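Aminotransferase, class V family protein (Trichomonas vaginalis, PDB 5F8V) probably catalyses the pyridoxal-phosphate-dependent transfer of an amino group between O-phospho-L-serine and 2-oxoglutarate in L-serine biosynthesis. Local coordinates at residues Glu57-Leu62 with His256-Ile261; Leu63-Asn68 with Val211-Lys216; Phe204-Met209 with Ile251-His256. All blocks are in the same frame, centred on the assembly; numbering follows the deposited sequence.

Contact 1: residues Glu57-Leu62 with His256-Ile261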
loop_
_atom_site.group_PDB
_atom_site.type_symbol
_atom_site.label_atom_id
_atom_site.label_comp_id
_atom_site.label_asym_id
_atom_site.label_seq_id
_atom_site.Cartn_x
_atom_site.Cartn_y
_atom_site.Cartn_z
ATOM N N GLU A 57 -0.879 -11.294 -16.300
ATOM C CA GLU A 57 -1.203 -12.409 -17.192
ATOM C C GLU A 57 -1.411 -13.709 -16.416
ATOM O O GLU A 57 -2.354 -14.449 -16.683
ATOM C CB GLU A 57 -0.095 -12.594 -18.255
ATOM C CG GLU A 57 -0.146 -11.577 -19.394
ATOM C CD GLU A 57 1.147 -11.484 -20.202
ATOM O OE1 GLU A 57 2.034 -12.359 -20.075
ATOM O OE2 GLU A 57 1.289 -10.518 -20.973
ATOM N N ARG A 58 -0.539 -13.982 -15.453
ATOM C CA ARG A 58 -0.623 -15.225 -14.683
ATOM C C ARG A 58 -1.947 -15.281 -13.904
ATOM O O ARG A 58 -2.615 -16.314 -13.873
ATOM C CB ARG A 58 0.579 -15.386 -13.749
ATOM C CG ARG A 58 0.731 -16.790 -13.195
ATOM C CD ARG A 58 1.995 -16.970 -12.372
ATOM N NE ARG A 58 3.236 -16.602 -13.059
ATOM C CZ ARG A 58 3.942 -17.366 -13.901
ATOM N NH1 ARG A 58 3.574 -18.605 -14.224
ATOM N NH2 ARG A 58 5.072 -16.879 -14.415
ATOM N N LEU A 59 -2.328 -14.162 -13.302
ATOM C CA LEU A 59 -3.599 -14.077 -12.602
ATOM C C LEU A 59 -4.756 -14.271 -13.572
ATOM O O LEU A 59 -5.743 -14.924 -13.227
ATOM C CB LEU A 59 -3.734 -12.737 -11.885
ATOM C CG LEU A 59 -5.001 -12.508 -11.057
ATOM C CD1 LEU A 59 -5.134 -13.553 -9.954
ATOM C CD2 LEU A 59 -4.989 -11.104 -10.466
ATOM N N ARG A 60 -4.637 -13.693 -14.770
ATOM C CA ARG A 60 -5.655 -13.886 -15.799
ATOM C C ARG A 60 -5.801 -15.357 -16.162
ATOM O O ARG A 60 -6.922 -15.838 -16.300
ATOM C CB ARG A 60 -5.379 -13.033 -17.059
ATOM C CG ARG A 60 -6.447 -13.184 -18.136
ATOM C CD ARG A 60 -6.203 -12.312 -19.361
ATOM N NE ARG A 60 -6.156 -10.886 -19.063
ATOM C CZ ARG A 60 -7.203 -10.118 -18.762
ATOM N NH1 ARG A 60 -8.438 -10.608 -18.692
ATOM N NH2 ARG A 60 -7.013 -8.828 -18.527
ATOM N N THR A 61 -4.674 -16.063 -16.296
ATOM C CA THR A 61 -4.674 -17.491 -16.623
ATOM C C THR A 61 -5.316 -18.304 -15.497
ATOM O O THR A 61 -6.238 -19.071 -15.748
ATOM C CB THR A 61 -3.249 -18.015 -16.920
ATOM O OG1 THR A 61 -2.784 -17.454 -18.152
ATOM C CG2 THR A 61 -3.218 -19.529 -17.041
ATOM N N LEU A 62 -4.822 -18.125 -14.272
ATOM C CA LEU A 62 -5.353 -18.813 -13.092
ATOM C C LEU A 62 -6.870 -18.738 -12.993
ATOM O O LEU A 62 -7.532 -19.747 -12.795
ATOM C CB LEU A 62 -4.781 -18.205 -11.805
ATOM C CG LEU A 62 -3.472 -18.743 -11.245
ATOM C CD1 LEU A 62 -3.114 -17.913 -10.020
ATOM C CD2 LEU A 62 -3.597 -20.221 -10.891
ATOM N N HIS A 256 4.730 -14.906 -7.054
ATOM C CA HIS A 256 5.310 -16.145 -6.537
ATOM C C HIS A 256 4.226 -17.108 -6.047
ATOM O O HIS A 256 4.283 -18.299 -6.336
ATOM C CB HIS A 256 6.339 -15.875 -5.434
ATOM C CG HIS A 256 7.738 -15.734 -5.938
ATOM N ND1 HIS A 256 8.389 -16.748 -6.606
ATOM C CD2 HIS A 256 8.625 -14.714 -5.847
ATOM C CE1 HIS A 256 9.609 -16.352 -6.923
ATOM N NE2 HIS A 256 9.779 -15.122 -6.469
ATOM N N ILE A 257 3.240 -16.580 -5.327
ATOM C CA ILE A 257 2.094 -17.365 -4.886
ATOM C C ILE A 257 1.242 -17.837 -6.071
ATOM O O ILE A 257 0.800 -18.978 -6.068
ATOM C CB ILE A 257 1.218 -16.619 -3.843
ATOM C CG1 ILE A 257 2.012 -16.391 -2.550
ATOM C CG2 ILE A 257 -0.045 -17.429 -3.524
ATOM C CD1 ILE A 257 1.404 -15.364 -1.621
ATOM N N PHE A 258 1.032 -16.997 -7.082
ATOM C CA PHE A 258 0.279 -17.428 -8.277
ATOM C C PHE A 258 0.935 -18.663 -8.920
ATOM O O PHE A 258 0.260 -19.645 -9.237
ATOM C CB PHE A 258 0.140 -16.303 -9.317
ATOM C CG PHE A 258 -0.585 -15.063 -8.827
ATOM C CD1 PHE A 258 -1.452 -15.081 -7.726
ATOM C CD2 PHE A 258 -0.412 -13.861 -9.500
ATOM C CE1 PHE A 258 -2.094 -13.917 -7.308
ATOM C CE2 PHE A 258 -1.054 -12.704 -9.084
ATOM C CZ PHE A 258 -1.891 -12.730 -7.984
ATOM N N LYS A 259 2.254 -18.614 -9.068
ATOM C CA LYS A 259 3.017 -19.751 -9.586
ATOM C C LYS A 259 2.807 -20.970 -8.687
ATOM O O LYS A 259 2.524 -22.061 -9.163
ATOM C CB LYS A 259 4.514 -19.435 -9.652
ATOM C CG LYS A 259 4.919 -18.317 -10.600
ATOM C CD LYS A 259 6.338 -17.853 -10.291
ATOM C CE LYS A 259 6.757 -16.687 -11.158
ATOM N NZ LYS A 259 8.025 -16.060 -10.689
ATOM N N TRP A 260 2.939 -20.777 -7.380
ATOM C CA TRP A 260 2.725 -21.876 -6.439
ATOM C C TRP A 260 1.337 -22.516 -6.587
ATOM O O TRP A 260 1.229 -23.732 -6.549
ATOM C CB TRP A 260 2.983 -21.431 -5.000
ATOM C CG TRP A 260 2.662 -22.465 -3.985
ATOM C CD1 TRP A 260 3.479 -23.466 -3.530
ATOM C CD2 TRP A 260 1.437 -22.597 -3.277
ATOM N NE1 TRP A 260 2.825 -24.213 -2.582
ATOM C CE2 TRP A 260 1.570 -23.698 -2.406
ATOM C CE3 TRP A 260 0.230 -21.893 -3.297
ATOM C CZ2 TRP A 260 0.540 -24.115 -1.569
ATOM C CZ3 TRP A 260 -0.805 -22.310 -2.450
ATOM C CH2 TRP A 260 -0.637 -23.405 -1.601
ATOM N N ILE A 261 0.300 -21.705 -6.776
ATOM C CA ILE A 261 -1.054 -22.214 -7.003
ATOM C C ILE A 261 -1.124 -23.037 -8.292
ATOM O O ILE A 261 -1.762 -24.089 -8.317
ATOM C CB ILE A 261 -2.109 -21.082 -7.060
ATOM C CG1 ILE A 261 -2.239 -20.393 -5.695
ATOM C CG2 ILE A 261 -3.475 -21.628 -7.478
ATOM C CD1 ILE A 261 -3.049 -19.115 -5.718
#
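The ring of Phe-258 is the main wedge between the two helices, and Leu-59 and Leu-62 receive it. Leu-59 sends CD1 over one face of the ring in a CH-pi contact, 4.2 Å from the centroid of the Phe-258 ring and 23° off its normal, while its CB lies by Phe-258 CE2 at 3.9 Å. Leu-62 crosses the aromatic side chain at about a right angle, CD1 resting on Phe-258 CB at 3.7 Å. Its other methyl, CD2, meets Ile-261 CG2, also at 3.7 Å, and carries the apolar seam one turn further on. Arg-58 works on the more open flank. With CG anti to the backbone N (chi1 -165°) its chain runs across to the other helix, CD touching Phe-258 CB at 3.6 Å, and the guanidinium then lies with one face over Lys-259 CG, which is 3.4 Å from Arg-58 NE.

Helices 46-63 and 248-263 run roughly parallel here, their axes 9.9 Å apart at 31°. They belong to the layer beside the mixed sheet of the fold-type I aminotransferase large domain, and Leu-59 and Phe-258 also reach Ile-71 and Phe-73 of its edge strand 69-75.

Arg-58 and Lys-259 share one counter-ion, Glu-54. Arg-58 NH2 and Lys-259 NZ are 4.8 Å apart, and Glu-54 lies near both, by a salt bridge to the former and a long, weak ion pair to the latter. Glu-262 forms a second salt bridge at Arg-58 NH1, and Asn-255 OD1 accepts a hydrogen bond from NE.

Contact 2: residues Leu63-Asn68 with Val211-Lys216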
loop_
_atom_site.group_PDB
_atom_site.type_symbol
_atom_site.label_atom_id
_atom_site.label_comp_id
_atom_site.label_asym_id
_atom_site.label_seq_id
_atom_site.Cartn_x
_atom_site.Cartn_y
_atom_site.Cartn_z
ATOM N N LEU A 63 -7.401 -17.530 -13.130
ATOM C CA LEU A 63 -8.848 -17.293 -13.018
ATOM C C LEU A 63 -9.632 -17.421 -14.321
ATOM O O LEU A 63 -10.854 -17.457 -14.282
ATOM C CB LEU A 63 -9.104 -15.900 -12.450
ATOM C CG LEU A 63 -9.078 -15.734 -10.939
ATOM C CD1 LEU A 63 -8.951 -14.250 -10.619
ATOM C CD2 LEU A 63 -10.327 -16.318 -10.300
ATOM N N GLN A 64 -8.941 -17.476 -15.460
ATOM C CA GLN A 64 -9.575 -17.357 -16.777
ATOM C C GLN A 64 -10.462 -16.121 -16.809
ATOM O O GLN A 64 -11.645 -16.186 -17.145
ATOM C CB GLN A 64 -10.342 -18.635 -17.156
ATOM C CG GLN A 64 -9.448 -19.853 -17.351
ATOM C CD GLN A 64 -8.537 -19.713 -18.561
ATOM O OE1 GLN A 64 -8.947 -19.994 -19.692
ATOM N NE2 GLN A 64 -7.292 -19.278 -18.332
ATOM N N VAL A 65 -9.866 -14.988 -16.444
ATOM C CA VAL A 65 -10.562 -13.718 -16.477
ATOM C C VAL A 65 -10.802 -13.386 -17.959
ATOM O O VAL A 65 -9.845 -13.289 -18.714
ATOM C CB VAL A 65 -9.756 -12.575 -15.810
ATOM C CG1 VAL A 65 -10.552 -11.282 -15.854
ATOM C CG2 VAL A 65 -9.366 -12.930 -14.369
ATOM N N PRO A 66 -12.073 -13.212 -18.373
ATOM C CA PRO A 66 -12.314 -12.866 -19.787
ATOM C C PRO A 66 -11.754 -11.492 -20.192
ATOM O O PRO A 66 -11.538 -10.626 -19.341
ATOM C CB PRO A 66 -13.843 -12.896 -19.908
ATOM C CG PRO A 66 -14.347 -13.594 -18.684
ATOM C CD PRO A 66 -13.335 -13.320 -17.618
ATOM N N GLU A 67 -11.540 -11.304 -21.492
ATOM C CA GLU A 67 -10.851 -10.115 -22.002
ATOM C C GLU A 67 -11.658 -8.810 -21.922
ATOM O O GLU A 67 -11.094 -7.734 -22.119
ATOM C CB GLU A 67 -10.362 -10.335 -23.446
ATOM C CG GLU A 67 -9.439 -11.537 -23.649
ATOM C CD GLU A 67 -8.119 -11.468 -22.884
ATOM O OE1 GLU A 67 -7.498 -12.539 -22.703
ATOM O OE2 GLU A 67 -7.680 -10.369 -22.475
ATOM N N ASN A 68 -12.952 -8.881 -21.619
ATOM C CA ASN A 68 -13.727 -7.662 -21.288
ATOM C C ASN A 68 -13.536 -7.154 -19.837
ATOM O O ASN A 68 -14.248 -6.244 -19.408
ATOM C CB ASN A 68 -15.224 -7.839 -21.608
ATOM C CG ASN A 68 -15.874 -8.955 -20.809
ATOM O OD1 ASN A 68 -15.253 -9.982 -20.567
ATOM N ND2 ASN A 68 -17.135 -8.778 -20.438
ATOM N N VAL A 211 -6.005 -6.485 -5.308
ATOM C CA VAL A 211 -6.363 -6.729 -6.697
ATOM C C VAL A 211 -7.765 -6.184 -6.922
ATOM O O VAL A 211 -8.663 -6.430 -6.114
ATOM C CB VAL A 211 -6.305 -8.238 -7.036
ATOM C CG1 VAL A 211 -7.128 -8.584 -8.272
ATOM C CG2 VAL A 211 -4.855 -8.663 -7.213
ATOM N N VAL A 212 -7.944 -5.445 -8.020
ATOM C CA VAL A 212 -9.268 -5.013 -8.456
ATOM C C VAL A 212 -9.455 -5.480 -9.902
ATOM O O VAL A 212 -8.625 -5.192 -10.768
ATOM C CB VAL A 212 -9.457 -3.483 -8.341
ATOM C CG1 VAL A 212 -10.928 -3.118 -8.466
ATOM C CG2 VAL A 212 -8.911 -2.960 -7.017
ATOM N N ILE A 213 -10.531 -6.223 -10.141
ATOM C CA ILE A 213 -10.870 -6.741 -11.462
ATOM C C ILE A 213 -12.173 -6.089 -11.877
ATOM O O ILE A 213 -13.177 -6.239 -11.176
ATOM C CB ILE A 213 -11.009 -8.278 -11.439
ATOM C CG1 ILE A 213 -9.642 -8.914 -11.149
ATOM C CG2 ILE A 213 -11.586 -8.795 -12.758
ATOM C CD1 ILE A 213 -9.669 -10.417 -10.943
ATOM N N ILE A 214 -12.163 -5.375 -13.010
ATOM C CA ILE A 214 -13.286 -4.502 -13.406
ATOM C C ILE A 214 -13.756 -4.782 -14.831
ATOM O O ILE A 214 -12.939 -4.824 -15.755
ATOM C CB ILE A 214 -12.899 -3.004 -13.328
ATOM C CG1 ILE A 214 -12.272 -2.674 -11.965
ATOM C CG2 ILE A 214 -14.122 -2.115 -13.606
ATOM C CD1 ILE A 214 -11.610 -1.315 -11.881
ATOM N N ARG A 215 -15.069 -4.953 -15.006
ATOM C CA ARG A 215 -15.657 -5.142 -16.338
ATOM C C ARG A 215 -15.572 -3.795 -17.079
ATOM O O ARG A 215 -15.934 -2.761 -16.517
ATOM C CB ARG A 215 -17.118 -5.606 -16.219
ATOM C CG ARG A 215 -17.662 -6.329 -17.449
ATOM C CD ARG A 215 -19.122 -5.987 -17.707
ATOM N NE ARG A 215 -20.084 -6.661 -16.849
ATOM C CZ ARG A 215 -21.291 -6.191 -16.519
ATOM N NH1 ARG A 215 -21.740 -5.015 -16.968
ATOM N NH2 ARG A 215 -22.066 -6.916 -15.718
ATOM N N LYS A 216 -15.092 -3.814 -18.321
ATOM C CA LYS A 216 -14.722 -2.571 -19.041
ATOM C C LYS A 216 -15.826 -1.516 -19.224
ATOM O O LYS A 216 -15.536 -0.322 -19.120
ATOM C CB LYS A 216 -14.072 -2.897 -20.398
ATOM C CG LYS A 216 -12.645 -3.380 -20.258
ATOM C CD LYS A 216 -12.067 -3.884 -21.565
ATOM C CE LYS A 216 -10.617 -4.282 -21.371
ATOM N NZ LYS A 216 -10.072 -4.997 -22.550
#
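The carbonyl oxygen of Asn-68 takes a hydrogen bond from Lys-216 N at 2.8 Å, with 162° at the hydrogen, and Arg-215 adds a softer CA-H...O contact from its CA at 3.6 Å. One residue earlier, Glu-67 O accepts a hydrogen bond from Lys-216 NZ, 3.0 Å away and nearly in line with the C=O bond. The lysine chain is extended beyond CG and runs past the Asn-68 carbonyl on its way, so one residue grips two successive carbonyls of the loop, by backbone and by side chain. The side chains of Asn-68 and Arg-215 lie side by side, pointing the same way, and Asn-68 ND2 touches Arg-215 CG at 3.9 Å.

Deeper in, the joint is apolar. Ile-213 splits its branches between two partners: CD1 crosses to Leu-63 CD1 at 3.9 Å, and CG2 meets Val-65 CG1 tip to tip at 4.1 Å.

Gln-64, with positive phi, is the C-prime residue of the Schellman motif that ends helix 46-63. The chain turns there, passes beside strand 209-215 and enters strand 69-75, the edge strand that pairs antiparallel with 209-215 in the mixed sheet.

Contact 3: residues Phe204-Met209 with Ile251-His256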
loop_
_atom_site.group_PDB
_atom_site.type_symbol
_atom_site.label_atom_id
_atom_site.label_comp_id
_atom_site.label_asym_id
_atom_site.label_seq_id
_atom_site.Cartn_x
_atom_site.Cartn_y
_atom_site.Cartn_z
ATOM N N PHE A 204 -3.026 -14.094 -0.991
ATOM C CA PHE A 204 -1.914 -13.866 -1.917
ATOM C C PHE A 204 -0.875 -12.833 -1.455
ATOM O O PHE A 204 -0.290 -12.117 -2.273
ATOM C CB PHE A 204 -2.412 -13.615 -3.370
ATOM C CG PHE A 204 -3.337 -12.444 -3.525
ATOM C CD1 PHE A 204 -4.666 -12.517 -3.103
ATOM C CD2 PHE A 204 -2.894 -11.267 -4.118
ATOM C CE1 PHE A 204 -5.519 -11.428 -3.249
ATOM C CE2 PHE A 204 -3.740 -10.183 -4.271
ATOM C CZ PHE A 204 -5.055 -10.264 -3.837
ATOM N N GLY A 205 -0.614 -12.792 -0.145
ATOM C CA GLY A 205 0.655 -12.290 0.375
ATOM C C GLY A 205 0.646 -11.059 1.256
ATOM O O GLY A 205 0.155 -11.102 2.378
ATOM N N LEU A 206 1.210 -9.964 0.752
ATOM C CA LEU A 206 1.523 -8.803 1.594
ATOM C C LEU A 206 0.338 -7.913 1.797
ATOM O O LEU A 206 -0.371 -7.606 0.840
ATOM C CB LEU A 206 2.637 -7.954 0.991
ATOM C CG LEU A 206 4.054 -8.318 1.411
ATOM C CD1 LEU A 206 4.575 -9.527 0.644
ATOM C CD2 LEU A 206 4.948 -7.107 1.205
ATOM N N ALA A 207 0.155 -7.460 3.035
ATOM C CA ALA A 207 -0.778 -6.379 3.323
ATOM C C ALA A 207 -0.261 -5.088 2.700
ATOM O O ALA A 207 0.947 -4.905 2.555
ATOM C CB ALA A 207 -0.951 -6.203 4.822
ATOM N N GLY A 208 -1.190 -4.209 2.350
ATOM C CA GLY A 208 -0.886 -2.936 1.695
ATOM C C GLY A 208 -1.280 -2.886 0.226
ATOM O O GLY A 208 -1.183 -1.820 -0.390
ATOM N N MET A 209 -1.728 -4.020 -0.327
ATOM C CA MET A 209 -2.036 -4.147 -1.752
ATOM C C MET A 209 -3.343 -4.903 -1.977
ATOM O O MET A 209 -3.654 -5.849 -1.247
ATOM C CB MET A 209 -0.894 -4.876 -2.477
ATOM C CG MET A 209 -1.052 -4.999 -3.994
ATOM S SD MET A 209 -1.895 -6.492 -4.556
ATOM C CE MET A 209 -0.558 -7.671 -4.399
ATOM N N ILE A 251 3.533 -7.142 -5.420
ATOM C CA ILE A 251 3.130 -7.709 -6.708
ATOM C C ILE A 251 4.028 -8.885 -7.068
ATOM O O ILE A 251 3.535 -9.947 -7.444
ATOM C CB ILE A 251 3.142 -6.636 -7.830
ATOM C CG1 ILE A 251 2.057 -5.582 -7.559
ATOM C CG2 ILE A 251 2.908 -7.266 -9.204
ATOM C CD1 ILE A 251 2.354 -4.225 -8.158
ATOM N N TYR A 252 5.337 -8.673 -6.961
ATOM C CA TYR A 252 6.346 -9.735 -7.098
ATOM C C TYR A 252 6.024 -10.946 -6.212
ATOM O O TYR A 252 6.092 -12.088 -6.664
ATOM C CB TYR A 252 7.753 -9.176 -6.769
ATOM C CG TYR A 252 8.753 -10.160 -6.191
ATOM C CD1 TYR A 252 9.585 -10.906 -7.017
ATOM C CD2 TYR A 252 8.886 -10.322 -4.810
ATOM C CE1 TYR A 252 10.508 -11.790 -6.490
ATOM C CE2 TYR A 252 9.798 -11.216 -4.273
ATOM C CZ TYR A 252 10.607 -11.948 -5.115
ATOM O OH TYR A 252 11.515 -12.829 -4.576
ATOM N N PHE A 253 5.693 -10.690 -4.949
ATOM C CA PHE A 253 5.414 -11.773 -4.015
ATOM C C PHE A 253 4.079 -12.455 -4.314
ATOM O O PHE A 253 3.969 -13.673 -4.225
ATOM C CB PHE A 253 5.481 -11.310 -2.560
ATOM C CG PHE A 253 5.670 -12.444 -1.596
ATOM C CD1 PHE A 253 4.594 -12.967 -0.886
ATOM C CD2 PHE A 253 6.917 -13.029 -1.443
ATOM C CE1 PHE A 253 4.775 -14.025 -0.009
ATOM C CE2 PHE A 253 7.100 -14.095 -0.578
ATOM C CZ PHE A 253 6.028 -14.593 0.138
ATOM N N ALA A 254 3.079 -11.669 -4.691
ATOM C CA ALA A 254 1.825 -12.214 -5.182
ATOM C C ALA A 254 2.054 -13.177 -6.340
ATOM O O ALA A 254 1.496 -14.273 -6.355
ATOM C CB ALA A 254 0.892 -11.091 -5.607
ATOM N N ASN A 255 2.906 -12.770 -7.282
ATOM C CA ASN A 255 3.244 -13.582 -8.452
ATOM C C ASN A 255 3.880 -14.918 -8.075
ATOM O O ASN A 255 3.596 -15.945 -8.699
ATOM C CB ASN A 255 4.155 -12.800 -9.411
ATOM C CG ASN A 255 4.290 -13.453 -10.779
ATOM O OD1 ASN A 255 3.424 -14.209 -11.219
ATOM N ND2 ASN A 255 5.375 -13.140 -11.469
ATOM N N HIS A 256 4.730 -14.906 -7.054
ATOM C CA HIS A 256 5.310 -16.145 -6.537
ATOM C C HIS A 256 4.226 -17.108 -6.047
ATOM O O HIS A 256 4.283 -18.299 -6.336
ATOM C CB HIS A 256 6.339 -15.875 -5.434
ATOM C CG HIS A 256 7.738 -15.734 -5.938
ATOM N ND1 HIS A 256 8.389 -16.748 -6.606
ATOM C CD2 HIS A 256 8.625 -14.714 -5.847
ATOM C CE1 HIS A 256 9.609 -16.352 -6.923
ATOM N NE2 HIS A 256 9.779 -15.122 -6.469
#
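Met-209 reaches across to Ala-254 with the very end of its side chain. From CB, which points toward the helix, CG leaves anti to the backbone N (chi1 -176°); the chain then bends at both chi2 and chi3, which turns CE onto Ala-254 CB at 3.9 Å. The same methyl also comes within 4.2 Å of Ile-251 N, one turn earlier, and the side chain packs on Ala-250 and Pro-247 as well.

Ala-254 CB also lies at the edge of the Phe-204 ring, 4.1 Å from Phe-204 CD2, and Ala-254 CA makes a CA-H...O contact of 3.6 Å with Phe-204 O. Next to it, Phe-253 points its side chain at the loop: Leu-206 crosses it at about a right angle and brings CD1 to Phe-253 CD1 at 3.8 Å, while Gly-205 CA sits at the ring edge, 4.2 Å from the same CD1. Gly-205 has no side chain to collide with Phe-253, and its backbone angles (phi 117°, psi -113°) are themselves ones that suit glycine. Leu-206 also packs on Phe-249 of the second subunit, so this end of the contact borders the dimer interface.

Lys-202, which carries pyridoxal phosphate, lies in the same loop, two residues before Phe-204. A cofactor-bearing lysine followed by a connection into the antiparallel strand, here 209-215, is a hallmark of fold-type I aminotransferases.

Overall arrangement
Contacts 1 and 3 use neighbouring turns of helix 248-263, share His-256 and have centres about 11 Å apart. Ile-257 CD1 packs on the backbone at Phe-204 and Gly-205, joining them further. Contact 2 lies about 14 Å from contact 1 between centres and continues from it directly along the chain; Arg-60, from the helix of contact 1, probably hydrogen-bonds to Val-65 O of contact 2 through NH1. The centres of contacts 2 and 3 are about 18 Å apart, yet Val-211 CG2 touches Phe-204 CE2 at 3.5 Å. Contact 3 begins two residues after the cofactor-bearing Lys-202; contact 2 carries the chain from the end of helix 46-63 along strand 209-215 toward the edge strand 69-75.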